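Local coordinates for protein PrhC (Penicillium brasilianum, PDB 5X9J) that acts as a homodimeric isomerase in the biosynthesis of paraherquonin, a fungal meroterpenoid with a highly congested hexacyclic skeleton, at residues 88-93 and 115-120; 124-129 and 147-152; 33-38 and 92-97. All blocks are in the same frame, centred on the assembly; numbering follows the deposited sequence.

Interaction 1. Residues 88-93 and 115-120; sequences WNSKFW and CSADTI
Residues 88-93 and 115-120 form an antiparallel ladder in the curved sheet, interrupted by a beta bulge. Trp88 pairs with Asp118 and Lys91 with Ser116, so three steps on one side match two on the other; Asn89, with a left-handed backbone, lies within the bulge where the strand direction changes. Trp88 N donates to Asp118 O at 2.8 Å, and Lys91 N to Ser116 O at 2.9 Å along a nearly straight N-H (166°). Beside the bulge, a water on the Ser116 side of the sheet donates to Asn89 O and lies 2.9 Å from Ser116 OG, bridging them. With CG held between its backbone N and carbonyl carbon (chi1 56°), the Trp88 indole crosses the side chain of Asp118. Asp118 CB sits over the face of the five-membered ring, 3.6 Å from its centroid, in a CH-pi contact, and Trp88 CH2 reaches Thr119 C at 3.4 Å. Trp93 meets Ser116 at its ring edge, CZ3 to OG 3.6 Å. On the other face Phe92 CD2 packs against Cys115 CB at 3.5 Å, beside Val130 and helix 26-43. Backbone bonds thus join the ladder, while side chains add mainly dispersion, Asp118 offering its methylene to the indole.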
loop_
_atom_site.group_PDB
_atom_site.type_symbol
_atom_site.label_atom_id
_atom_site.label_comp_id
_atom_site.label_asym_id
_atom_site.label_seq_id
_atom_site.Cartn_x
_atom_site.Cartn_y
_atom_site.Cartn_z
ATOM N N TRP B 88 -2.089 21.737 -9.324
ATOM C CA TRP B 88 -2.801 22.717 -8.518
ATOM C C TRP B 88 -4.093 22.066 -8.044
ATOM O O TRP B 88 -4.492 21.003 -8.528
ATOM C CB TRP B 88 -3.062 24.032 -9.306
ATOM C CG TRP B 88 -3.814 23.824 -10.608
ATOM C CD1 TRP B 88 -5.154 23.971 -10.811
ATOM C CD2 TRP B 88 -3.259 23.426 -11.873
ATOM N NE1 TRP B 88 -5.473 23.688 -12.120
ATOM C CE2 TRP B 88 -4.330 23.346 -12.794
ATOM C CE3 TRP B 88 -1.967 23.115 -12.312
ATOM C CZ2 TRP B 88 -4.148 22.971 -14.131
ATOM C CZ3 TRP B 88 -1.783 22.745 -13.650
ATOM C CH2 TRP B 88 -2.868 22.671 -14.538
ATOM N N ASN B 89 -4.741 22.710 -7.073
ATOM C CA ASN B 89 -5.956 22.178 -6.461
ATOM C C ASN B 89 -5.698 20.773 -5.901
ATOM O O ASN B 89 -6.484 19.839 -6.087
ATOM C CB ASN B 89 -7.113 22.188 -7.463
ATOM C CG ASN B 89 -8.478 22.116 -6.789
ATOM O OD1 ASN B 89 -8.641 22.523 -5.632
ATOM N ND2 ASN B 89 -9.466 21.587 -7.510
ATOM N N SER B 90 -4.566 20.636 -5.217
ATOM C CA SER B 90 -4.145 19.369 -4.634
ATOM C C SER B 90 -4.921 19.083 -3.357
ATOM O O SER B 90 -4.954 19.917 -2.442
ATOM C CB SER B 90 -2.653 19.400 -4.316
ATOM O OG SER B 90 -1.876 19.390 -5.494
ATOM N N LYS B 91 -5.510 17.886 -3.285
ATOM C CA LYS B 91 -6.286 17.436 -2.136
ATOM C C LYS B 91 -5.786 16.063 -1.703
ATOM O O LYS B 91 -5.415 15.242 -2.546
ATOM C CB LYS B 91 -7.782 17.354 -2.475
ATOM C CG LYS B 91 -8.432 18.681 -2.884
ATOM C CD LYS B 91 -9.832 18.453 -3.474
ATOM C CE LYS B 91 -10.485 19.766 -3.944
ATOM N NZ LYS B 91 -10.782 20.699 -2.816
ATOM N N PHE B 92 -5.804 15.810 -0.391
ATOM C CA PHE B 92 -5.342 14.548 0.187
ATOM C C PHE B 92 -6.200 14.291 1.418
ATOM O O PHE B 92 -6.270 15.146 2.306
ATOM C CB PHE B 92 -3.854 14.635 0.548
ATOM C CG PHE B 92 -3.186 13.297 0.823
ATOM C CD1 PHE B 92 -3.089 12.802 2.119
ATOM C CD2 PHE B 92 -2.616 12.566 -0.202
ATOM C CE1 PHE B 92 -2.462 11.586 2.381
ATOM C CE2 PHE B 92 -1.987 11.349 0.049
ATOM C CZ PHE B 92 -1.913 10.857 1.341
ATOM N N TRP B 93 -6.886 13.150 1.467
ATOM C CA TRP B 93 -7.834 12.924 2.550
ATOM C C TRP B 93 -7.931 11.436 2.865
ATOM O O TRP B 93 -7.751 10.587 1.987
ATOM C CB TRP B 93 -9.231 13.481 2.204
ATOM C CG TRP B 93 -9.917 12.778 1.043
ATOM C CD1 TRP B 93 -10.875 11.809 1.126
ATOM C CD2 TRP B 93 -9.710 13.014 -0.364
ATOM N NE1 TRP B 93 -11.266 11.419 -0.133
ATOM C CE2 TRP B 93 -10.570 12.147 -1.064
ATOM C CE3 TRP B 93 -8.884 13.873 -1.092
ATOM C CZ2 TRP B 93 -10.623 12.108 -2.462
ATOM C CZ3 TRP B 93 -8.936 13.829 -2.483
ATOM C CH2 TRP B 93 -9.800 12.954 -3.149
ATOM N N CYS B 115 -6.024 10.983 -3.071
ATOM C CA CYS B 115 -5.550 12.302 -3.446
ATOM C C CYS B 115 -6.011 12.605 -4.860
ATOM O O CYS B 115 -6.355 11.705 -5.635
ATOM C CB CYS B 115 -4.029 12.432 -3.351
ATOM S SG CYS B 115 -3.156 11.312 -4.450
ATOM N N SER B 116 -6.030 13.898 -5.172
ATOM C CA SER B 116 -6.426 14.370 -6.489
ATOM C C SER B 116 -5.781 15.720 -6.734
ATOM O O SER B 116 -5.402 16.433 -5.797
ATOM C CB SER B 116 -7.945 14.488 -6.626
ATOM O OG SER B 116 -8.470 15.389 -5.660
ATOM N N ALA B 117 -5.653 16.055 -8.014
ATOM C CA ALA B 117 -5.090 17.331 -8.427
ATOM C C ALA B 117 -5.397 17.541 -9.898
ATOM O O ALA B 117 -5.551 16.580 -10.660
ATOM C CB ALA B 117 -3.575 17.395 -8.197
ATOM N N ASP B 118 -5.512 18.812 -10.276
ATOM C CA ASP B 118 -5.368 19.197 -11.669
ATOM C C ASP B 118 -3.891 19.365 -11.969
ATOM O O ASP B 118 -3.128 19.843 -11.129
ATOM C CB ASP B 118 -6.138 20.490 -11.948
ATOM C CG ASP B 118 -7.628 20.278 -11.894
ATOM O OD1 ASP B 118 -8.130 19.414 -12.651
ATOM O OD2 ASP B 118 -8.290 20.937 -11.075
ATOM N N THR B 119 -3.466 18.914 -13.146
ATOM C CA THR B 119 -2.061 19.004 -13.503
ATOM C C THR B 119 -1.935 19.415 -14.961
ATOM O O THR B 119 -2.890 19.349 -15.735
ATOM C CB THR B 119 -1.304 17.673 -13.313
ATOM O OG1 THR B 119 -1.631 16.798 -14.399
ATOM C CG2 THR B 119 -1.650 16.993 -11.971
ATOM N N ILE B 120 -0.706 19.766 -15.332
ATOM C CA ILE B 120 -0.356 20.032 -16.724
ATOM C C ILE B 120 -0.820 18.900 -17.631
ATOM O O ILE B 120 -1.293 19.133 -18.753
ATOM C CB ILE B 120 1.162 20.258 -16.840
ATOM C CG1 ILE B 120 1.583 21.457 -15.988
ATOM C CG2 ILE B 120 1.574 20.429 -18.306
ATOM C CD1 ILE B 120 3.069 21.751 -16.050
HETATM O O HOH W 1 -8.322 18.060 -6.890
#

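Interaction 2. Residues 124-129 and 147-152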
loop_
_atom_site.group_PDB
_atom_site.type_symbol
_atom_site.label_atom_id
_atom_site.label_comp_id
_atom_site.label_asym_id
_atom_site.label_seq_id
_atom_site.Cartn_x
_atom_site.Cartn_y
_atom_site.Cartn_z
ATOM N N TYR B 124 -5.641 14.209 -12.098
ATOM C CA TYR B 124 -4.875 13.154 -11.453
ATOM C C TYR B 124 -5.655 12.666 -10.249
ATOM O O TYR B 124 -6.148 13.475 -9.458
ATOM C CB TYR B 124 -3.495 13.656 -11.022
ATOM C CG TYR B 124 -2.631 12.643 -10.299
ATOM C CD1 TYR B 124 -2.291 11.436 -10.894
ATOM C CD2 TYR B 124 -2.117 12.918 -9.031
ATOM C CE1 TYR B 124 -1.470 10.520 -10.246
ATOM C CE2 TYR B 124 -1.306 12.003 -8.367
ATOM C CZ TYR B 124 -0.988 10.805 -8.985
ATOM O OH TYR B 124 -0.165 9.908 -8.350
ATOM N N GLU B 125 -5.776 11.349 -10.119
ATOM C CA GLU B 125 -6.382 10.754 -8.938
ATOM C C GLU B 125 -5.563 9.538 -8.548
ATOM O O GLU B 125 -5.169 8.749 -9.411
ATOM C CB GLU B 125 -7.841 10.374 -9.194
ATOM C CG GLU B 125 -8.711 11.599 -9.509
ATOM C CD GLU B 125 -10.116 11.245 -9.958
ATOM O OE1 GLU B 125 -10.343 10.095 -10.393
ATOM O OE2 GLU B 125 -10.994 12.128 -9.878
ATOM N N ASN B 126 -5.278 9.406 -7.256
ATOM C CA ASN B 126 -4.567 8.238 -6.773
ATOM C C ASN B 126 -5.151 7.853 -5.424
ATOM O O ASN B 126 -5.922 8.604 -4.816
ATOM C CB ASN B 126 -3.052 8.487 -6.705
ATOM C CG ASN B 126 -2.248 7.220 -7.002
ATOM O OD1 ASN B 126 -2.697 6.133 -6.685
ATOM N ND2 ASN B 126 -1.067 7.363 -7.609
ATOM N N GLU B 127 -4.816 6.639 -4.991
ATOM C CA GLU B 127 -5.229 6.101 -3.708
ATOM C C GLU B 127 -4.004 5.495 -3.046
ATOM O O GLU B 127 -3.106 4.975 -3.719
ATOM C CB GLU B 127 -6.352 5.070 -3.865
ATOM C CG GLU B 127 -7.672 5.707 -4.348
ATOM C CD GLU B 127 -8.721 4.687 -4.770
ATOM O OE1 GLU B 127 -8.713 3.554 -4.239
ATOM O OE2 GLU B 127 -9.557 5.023 -5.638
ATOM N N ASN B 128 -3.958 5.596 -1.723
ATOM C CA ASN B 128 -2.707 5.439 -1.001
ATOM C C ASN B 128 -2.938 4.618 0.258
ATOM O O ASN B 128 -4.056 4.508 0.764
ATOM C CB ASN B 128 -2.109 6.813 -0.613
ATOM C CG ASN B 128 -1.980 7.766 -1.817
ATOM O OD1 ASN B 128 -0.883 7.995 -2.331
ATOM N ND2 ASN B 128 -3.110 8.323 -2.266
ATOM N N LEU B 129 -1.850 4.058 0.771
ATOM C CA LEU B 129 -1.797 3.550 2.136
ATOM C C LEU B 129 -0.630 4.260 2.806
ATOM O O LEU B 129 0.486 4.252 2.281
ATOM C CB LEU B 129 -1.634 2.026 2.164
ATOM C CG LEU B 129 -1.852 1.278 3.503
ATOM C CD1 LEU B 129 -0.704 1.517 4.494
ATOM C CD2 LEU B 129 -3.159 1.621 4.145
ATOM N N PHE B 147 2.371 3.931 0.228
ATOM C CA PHE B 147 2.051 3.112 -0.931
ATOM C C PHE B 147 1.038 3.853 -1.780
ATOM O O PHE B 147 0.105 4.454 -1.252
ATOM C CB PHE B 147 1.436 1.778 -0.524
ATOM C CG PHE B 147 2.381 0.872 0.156
ATOM C CD1 PHE B 147 2.719 1.079 1.484
ATOM C CD2 PHE B 147 2.939 -0.192 -0.534
ATOM C CE1 PHE B 147 3.614 0.231 2.123
ATOM C CE2 PHE B 147 3.821 -1.045 0.087
ATOM C CZ PHE B 147 4.165 -0.834 1.422
ATOM N N PHE B 148 1.204 3.801 -3.091
ATOM C CA PHE B 148 0.268 4.465 -3.980
ATOM C C PHE B 148 0.073 3.543 -5.165
ATOM O O PHE B 148 0.772 2.540 -5.304
ATOM C CB PHE B 148 0.793 5.843 -4.424
ATOM C CG PHE B 148 2.194 5.786 -4.961
ATOM C CD1 PHE B 148 3.279 5.892 -4.107
ATOM C CD2 PHE B 148 2.426 5.551 -6.306
ATOM C CE1 PHE B 148 4.570 5.794 -4.592
ATOM C CE2 PHE B 148 3.706 5.448 -6.797
ATOM C CZ PHE B 148 4.787 5.578 -5.945
ATOM N N ASP B 149 -0.881 3.878 -6.025
ATOM C CA ASP B 149 -1.065 3.112 -7.252
ATOM C C ASP B 149 -0.008 3.567 -8.239
ATOM O O ASP B 149 -0.035 4.711 -8.717
ATOM C CB ASP B 149 -2.471 3.290 -7.812
ATOM C CG ASP B 149 -2.741 2.373 -9.005
ATOM O OD1 ASP B 149 -3.715 1.600 -8.932
ATOM O OD2 ASP B 149 -1.982 2.423 -10.000
ATOM N N ALA B 150 0.933 2.675 -8.540
ATOM C CA ALA B 150 2.069 3.053 -9.363
ATOM C C ALA B 150 1.663 3.264 -10.813
ATOM O O ALA B 150 2.341 3.997 -11.541
ATOM C CB ALA B 150 3.170 1.988 -9.264
ATOM N N VAL B 151 0.580 2.632 -11.254
ATOM C CA VAL B 151 0.151 2.821 -12.638
ATOM C C VAL B 151 -0.497 4.197 -12.811
ATOM O O VAL B 151 -0.265 4.879 -13.814
ATOM C CB VAL B 151 -0.791 1.678 -13.072
ATOM C CG1 VAL B 151 -1.551 2.053 -14.351
ATOM C CG2 VAL B 151 0.017 0.377 -13.292
ATOM N N ARG B 152 -1.312 4.621 -11.839
ATOM C CA ARG B 152 -1.813 5.996 -11.835
ATOM C C ARG B 152 -0.660 6.985 -11.899
ATOM O O ARG B 152 -0.679 7.930 -12.692
ATOM C CB ARG B 152 -2.660 6.255 -10.589
ATOM C CG ARG B 152 -4.002 5.557 -10.588
ATOM C CD ARG B 152 -4.976 6.226 -11.565
ATOM N NE ARG B 152 -6.258 5.524 -11.640
ATOM C CZ ARG B 152 -7.252 5.673 -10.775
ATOM N NH1 ARG B 152 -7.117 6.495 -9.746
ATOM N NH2 ARG B 152 -8.386 4.995 -10.932
HETATM O O HOH W 2 -9.024 6.956 -7.556
#
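Asn126 OD1 is gripped by two backbone amides, one from each segment: Glu127 N at 2.8 Å, in the carbonyl plane on a lone pair, and Asp149 N at 3.0 Å, tilted from that plane. The nitrogen of the same amide is equally engaged. Asn126 ND2 donates to Tyr124 OH at 2.8 Å, almost perfectly straight (178°) and in the amide plane, and to Asp149 O at 3.1 Å. Four bonds therefore fix the rotation of this buried amide, and Arg152 CB packs against ND2, the two side chains running in opposite senses. With an alanine here, Asp149 N would probably lose its sound bond and be left to the weak one to Glu127 O, and the Tyr124 hydroxyl would lose its amide partner. Arg152, bent at chi2 (-73°), folds back so that NH1 reaches Glu125 O at 3.0 Å from above the carbonyl plane; a water links the same NH1 to Glu127 OE2. Further along, Leu129 and Phe147 exchange a pair of backbone bonds, Phe147 N to Leu129 O being 2.8 Å, and both pack on Leu129 of the second subunit. Asp149 OD2 accepts from Arg152 N at 2.9 Å and is also hydrogen-bonded to Ser65 OG of the second subunit. The arrangement is that of a beta hairpin whose second strand is followed by an N-capped helix, Asp149 being the cap.

Interaction 3. Residues 33-38 and 92-97; sequences LAHKFC and FWIIDE
Helix segment 33-38 runs nearly antiparallel to strand 92-94, at 161° between their directions, with the axes 7.8 Å apart at closest approach. It is a helix-on-sheet packing, consistent with the cone-like alpha+beta fold of NTF2-like proteins, in which a curved sheet wraps against its helices. No direct hydrogen bond joins the two segments; side chains carry the contact. Cys38 points toward the strand and wedges its sulfur between two residues of the same sheet face. Its SG lies at the edge of the Phe92 ring, 3.6 Å from CD1, a sulfur-aromatic contact, and also 3.5 Å from Ile94 CG1. Phe92, with CG anti to its backbone N (chi1 -165°), presents this edge to the helix, and its CE1 meets Phe37 CE1 at 4.1 Å. Phe37 in turn reaches Leu132 and Ile144, so the helix is anchored on several strands of the sheet, while Phe111 lies against both Ala34 and Cys38.

One turn back along the helix, the extended end of Ile94 takes over. Its CD1 fits beside Ala34 CB and over one face of the His35 imidazole, 3.7 Å from the ring centroid, a CH-pi contact in which the two side chains cross at about a right angle. Glu97 comes to the edge of the same ring, with OE1 3.7 Å from His35 NE2 and its carboxylate turned 70° from the imidazole plane. Asp96, just before it, forms a salt bridge with Arg112 and packs on Trp145 of the second subunit. A water lies in the plane of the His35 ring: it accepts from Ile94 N at 2.9 Å and has a weak bond to His35 ND1.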
loop_
_atom_site.group_PDB
_atom_site.type_symbol
_atom_site.label_atom_id
_atom_site.label_comp_id
_atom_site.label_asym_id
_atom_site.label_seq_id
_atom_site.Cartn_x
_atom_site.Cartn_y
_atom_site.Cartn_z
ATOM N N LEU B 33 -3.679 12.766 14.647
ATOM C CA LEU B 33 -2.439 13.060 13.936
ATOM C C LEU B 33 -2.553 12.696 12.456
ATOM O O LEU B 33 -2.091 13.442 11.590
ATOM C CB LEU B 33 -1.273 12.319 14.594
ATOM C CG LEU B 33 0.098 12.608 13.974
ATOM C CD1 LEU B 33 0.476 14.059 14.185
ATOM C CD2 LEU B 33 1.166 11.682 14.550
ATOM N N ALA B 34 -3.196 11.568 12.148
ATOM C CA ALA B 34 -3.355 11.149 10.757
ATOM C C ALA B 34 -4.218 12.137 9.977
ATOM O O ALA B 34 -3.878 12.532 8.851
ATOM C CB ALA B 34 -3.957 9.739 10.710
ATOM N N HIS B 35 -5.350 12.544 10.555
ATOM C CA HIS B 35 -6.187 13.547 9.889
ATOM C C HIS B 35 -5.442 14.864 9.719
ATOM O O HIS B 35 -5.539 15.512 8.670
ATOM C CB HIS B 35 -7.473 13.763 10.680
ATOM C CG HIS B 35 -8.444 12.633 10.561
ATOM N ND1 HIS B 35 -9.090 12.331 9.379
ATOM C CD2 HIS B 35 -8.888 11.738 11.475
ATOM C CE1 HIS B 35 -9.893 11.299 9.573
ATOM N NE2 HIS B 35 -9.784 10.917 10.834
ATOM N N LYS B 36 -4.677 15.263 10.737
ATOM C CA LYS B 36 -3.915 16.505 10.661
ATOM C C LYS B 36 -2.864 16.435 9.564
ATOM O O LYS B 36 -2.700 17.378 8.777
ATOM C CB LYS B 36 -3.265 16.793 12.016
ATOM C CG LYS B 36 -2.401 18.048 12.038
ATOM C CD LYS B 36 -1.945 18.346 13.463
ATOM C CE LYS B 36 -1.223 19.693 13.550
ATOM N NZ LYS B 36 -0.636 19.875 14.906
ATOM N N PHE B 37 -2.118 15.325 9.520
ATOM C CA PHE B 37 -1.191 15.063 8.423
ATOM C C PHE B 37 -1.849 15.297 7.065
ATOM O O PHE B 37 -1.318 16.024 6.218
ATOM C CB PHE B 37 -0.676 13.621 8.546
ATOM C CG PHE B 37 0.198 13.179 7.407
ATOM C CD1 PHE B 37 -0.339 12.475 6.332
ATOM C CD2 PHE B 37 1.558 13.440 7.424
ATOM C CE1 PHE B 37 0.467 12.053 5.279
ATOM C CE2 PHE B 37 2.380 13.016 6.372
ATOM C CZ PHE B 37 1.826 12.328 5.297
ATOM N N CYS B 38 -3.032 14.716 6.855
ATOM C CA CYS B 38 -3.711 14.852 5.564
ATOM C C CYS B 38 -4.177 16.287 5.309
ATOM O O CYS B 38 -3.997 16.815 4.206
ATOM C CB CYS B 38 -4.888 13.880 5.501
ATOM S SG CYS B 38 -4.335 12.128 5.429
ATOM N N PHE B 92 -5.804 15.810 -0.391
ATOM C CA PHE B 92 -5.342 14.548 0.187
ATOM C C PHE B 92 -6.200 14.291 1.418
ATOM O O PHE B 92 -6.270 15.146 2.306
ATOM C CB PHE B 92 -3.854 14.635 0.548
ATOM C CG PHE B 92 -3.186 13.297 0.823
ATOM C CD1 PHE B 92 -3.089 12.802 2.119
ATOM C CD2 PHE B 92 -2.616 12.566 -0.202
ATOM C CE1 PHE B 92 -2.462 11.586 2.381
ATOM C CE2 PHE B 92 -1.987 11.349 0.049
ATOM C CZ PHE B 92 -1.913 10.857 1.341
ATOM N N TRP B 93 -6.886 13.150 1.467
ATOM C CA TRP B 93 -7.834 12.924 2.550
ATOM C C TRP B 93 -7.931 11.436 2.865
ATOM O O TRP B 93 -7.751 10.587 1.987
ATOM C CB TRP B 93 -9.231 13.481 2.204
ATOM C CG TRP B 93 -9.917 12.778 1.043
ATOM C CD1 TRP B 93 -10.875 11.809 1.126
ATOM C CD2 TRP B 93 -9.710 13.014 -0.364
ATOM N NE1 TRP B 93 -11.266 11.419 -0.133
ATOM C CE2 TRP B 93 -10.570 12.147 -1.064
ATOM C CE3 TRP B 93 -8.884 13.873 -1.092
ATOM C CZ2 TRP B 93 -10.623 12.108 -2.462
ATOM C CZ3 TRP B 93 -8.936 13.829 -2.483
ATOM C CH2 TRP B 93 -9.800 12.954 -3.149
ATOM N N ILE B 94 -8.246 11.138 4.131
ATOM C CA ILE B 94 -8.413 9.760 4.571
ATOM C C ILE B 94 -9.730 9.205 4.048
ATOM O O ILE B 94 -10.770 9.883 4.074
ATOM C CB ILE B 94 -8.344 9.678 6.106
ATOM C CG1 ILE B 94 -7.001 10.192 6.598
ATOM C CG2 ILE B 94 -8.545 8.242 6.581
ATOM C CD1 ILE B 94 -6.826 10.063 8.096
ATOM N N ILE B 95 -9.682 7.974 3.536
ATOM C CA ILE B 95 -10.860 7.246 3.078
ATOM C C ILE B 95 -10.980 5.965 3.892
ATOM O O ILE B 95 -10.013 5.499 4.511
ATOM C CB ILE B 95 -10.796 6.901 1.574
ATOM C CG1 ILE B 95 -9.571 6.012 1.288
ATOM C CG2 ILE B 95 -10.770 8.178 0.722
ATOM C CD1 ILE B 95 -9.504 5.444 -0.150
ATOM N N ASP B 96 -12.183 5.388 3.871
ATOM C CA ASP B 96 -12.432 4.033 4.369
ATOM C C ASP B 96 -11.886 3.881 5.788
ATOM O O ASP B 96 -11.061 3.015 6.082
ATOM C CB ASP B 96 -11.822 2.997 3.410
ATOM C CG ASP B 96 -12.240 1.563 3.734
ATOM O OD1 ASP B 96 -13.286 1.377 4.394
ATOM O OD2 ASP B 96 -11.517 0.615 3.321
ATOM N N GLU B 97 -12.347 4.780 6.660
ATOM C CA GLU B 97 -11.729 4.959 7.967
ATOM C C GLU B 97 -11.840 3.731 8.847
ATOM O O GLU B 97 -11.019 3.567 9.758
ATOM C CB GLU B 97 -12.359 6.149 8.695
ATOM C CG GLU B 97 -11.781 7.473 8.284
ATOM C CD GLU B 97 -12.485 8.651 8.943
ATOM O OE1 GLU B 97 -12.618 8.660 10.191
ATOM O OE2 GLU B 97 -12.904 9.563 8.197
HETATM O O HOH W 3 -8.838 13.197 6.111
#

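Strands 108-119 and 124-134 are neighbours in the sheet, so interactions 1 and 2, their centres about 12 Å apart, are directly tied: Ala117 O lies 2.8 Å from Tyr124 N, and Cys115 N lies 3.0 Å from Asn126 O, both probable hydrogen bonds. Interaction 3 builds on the same strand as interaction 1, about 15 Å from it between centres, and the two share Phe92 and Trp93; the Phe92 ring is held between the ladder and the helix. The same ring packs on Asn128 of interaction 2; the centres of interactions 2 and 3 are about 15 Å apart. Interaction 2 meets the second subunit through both its segments, and interaction 3 touches it through Asp96.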